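PDB 1Z6O: ferritin light chain from Trichoplusia ni, which stores iron in a soluble, non-toxic form, probably helping to nucleate the ferrihydrite core, within a secreted shell of 12 light and 12 heavy chains. Local coordinates for residues Leu126-Ala129 / Leu130-Lys134. Numbering follows the deposited sequence.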
loop_
_atom_site.group_PDB
_atom_site.type_symbol
_atom_site.label_atom_id
_atom_site.label_comp_id
_atom_site.label_asym_id
_atom_site.label_seq_id
_atom_site.Cartn_x
_atom_site.Cartn_y
_atom_site.Cartn_z
ATOM N N LEU A 126 -47.239 -24.075 9.068
ATOM C CA LEU A 126 -47.214 -22.763 8.422
ATOM C C LEU A 126 -48.535 -22.029 8.647
ATOM O O LEU A 126 -48.548 -20.810 8.830
ATOM C CB LEU A 126 -46.970 -22.902 6.917
ATOM C CG LEU A 126 -45.597 -23.416 6.469
ATOM C CD1 LEU A 126 -45.639 -23.686 4.970
ATOM C CD2 LEU A 126 -44.527 -22.415 6.783
ATOM N N ALA A 127 -49.644 -22.768 8.619
ATOM C CA ALA A 127 -50.962 -22.166 8.839
ATOM C C ALA A 127 -51.036 -21.567 10.238
ATOM O O ALA A 127 -51.574 -20.474 10.430
ATOM C CB ALA A 127 -52.068 -23.222 8.674
ATOM N N LYS A 128 -50.516 -22.291 11.225
ATOM C CA LYS A 128 -50.532 -21.800 12.598
ATOM C C LYS A 128 -49.598 -20.598 12.726
ATOM O O LYS A 128 -49.908 -19.648 13.435
ATOM C CB LYS A 128 -50.086 -22.899 13.574
ATOM C CG LYS A 128 -50.380 -22.582 15.049
ATOM C CD LYS A 128 -51.896 -22.569 15.292
ATOM C CE LYS A 128 -52.283 -22.734 16.762
ATOM N NZ LYS A 128 -51.967 -21.551 17.617
ATOM N N ALA A 129 -48.445 -20.642 12.060
ATOM C CA ALA A 129 -47.524 -19.508 12.125
ATOM C C ALA A 129 -48.220 -18.278 11.523
ATOM O O ALA A 129 -48.140 -17.172 12.063
ATOM C CB ALA A 129 -46.232 -19.816 11.348
ATOM N N LEU A 130 -48.907 -18.478 10.401
ATOM C CA LEU A 130 -49.613 -17.378 9.747
ATOM C C LEU A 130 -50.669 -16.802 10.701
ATOM O O LEU A 130 -50.737 -15.583 10.891
ATOM C CB LEU A 130 -50.279 -17.862 8.450
ATOM C CG LEU A 130 -51.146 -16.851 7.683
ATOM C CD1 LEU A 130 -50.293 -15.649 7.237
ATOM C CD2 LEU A 130 -51.765 -17.550 6.453
ATOM N N ASP A 131 -51.486 -17.665 11.305
ATOM C CA ASP A 131 -52.516 -17.202 12.243
ATOM C C ASP A 131 -51.934 -16.448 13.441
ATOM O O ASP A 131 -52.468 -15.417 13.850
ATOM C CB ASP A 131 -53.342 -18.369 12.805
ATOM C CG ASP A 131 -54.223 -19.037 11.755
ATOM O OD1 ASP A 131 -54.655 -18.362 10.797
ATOM O OD2 ASP A 131 -54.499 -20.246 11.908
ATOM N N THR A 132 -50.857 -16.965 14.026
ATOM C CA THR A 132 -50.282 -16.287 15.186
ATOM C C THR A 132 -49.646 -14.951 14.809
ATOM O O THR A 132 -49.658 -14.020 15.613
ATOM C CB THR A 132 -49.245 -17.179 15.934
ATOM O OG1 THR A 132 -48.195 -17.555 15.042
ATOM C CG2 THR A 132 -49.916 -18.431 16.478
ATOM N N GLN A 133 -49.092 -14.837 13.601
ATOM C CA GLN A 133 -48.516 -13.554 13.189
ATOM C C GLN A 133 -49.656 -12.559 12.918
ATOM O O GLN A 133 -49.539 -11.382 13.250
ATOM C CB GLN A 133 -47.611 -13.721 11.954
ATOM C CG GLN A 133 -46.281 -14.447 12.284
ATOM C CD GLN A 133 -45.354 -13.598 13.149
ATOM O OE1 GLN A 133 -44.849 -14.039 14.192
ATOM N NE2 GLN A 133 -45.122 -12.383 12.715
ATOM N N LYS A 134 -50.762 -13.023 12.336
ATOM C CA LYS A 134 -51.900 -12.123 12.115
ATOM C C LYS A 134 -52.440 -11.647 13.468
ATOM O O LYS A 134 -52.877 -10.503 13.603
ATOM C CB LYS A 134 -53.029 -12.819 11.347
ATOM C CG LYS A 134 -52.731 -13.026 9.857
ATOM C CD LYS A 134 -53.978 -13.553 9.120
ATOM C CE LYS A 134 -53.663 -13.791 7.638
ATOM N NZ LYS A 134 -54.890 -14.130 6.844
#
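From Leu126 to Gln133 the backbone runs through alpha-helical turns in which Leu130 N, Asp131 N, Thr132 N and Gln133 N each donate to the carbonyl oxygen four residues earlier, at 2.8 to 3.0 Å from Leu126 O, Ala127 O, Lys128 O and Ala129 O respectively. The side chain that joins this pattern belongs to Thr132. With chi1 at 58°, its hydroxyl faces back down the helix, where OG1 lies 3.0 Å from Ala129 O and 3.1 Å from Lys128 O. Both carbonyls are within reach of its one proton, and OG1 is also hydrogen-bonded to Tyr55 OH, so which acceptor the proton serves is not settled. Threonine suits this buried place because its short hydroxyl branch reaches the preceding turn while its methyl branch faces Lys128. The long Lys128 chain, bent at chi2 and chi4, packs on Tyr5 of a second subunit; it crosses the threonine side chain at about a right angle, bringing only NZ to 3.9 Å from CG2. Asp131 OD2 lies 3.3 Å from Ala127 O, two acceptors without a hydrogen bond, a proximity probably tolerated because OD1 and OD2 accept from the backbone N atoms of Cys4 and Tyr5, respectively, of that subunit. Short Ala127 packs on the same Cys4, and the apolar Leu130 side chain on its Asn25. The side chains turned into the ferritin four-helix bundle are mostly apolar: Leu126 reaches both helix 70-96 and helix 157-190, Ala129 lets Phe76 of helix 70-96 come close, and Gln133, though polar, lies against Leu79 and, on helix 157-190, Leu178.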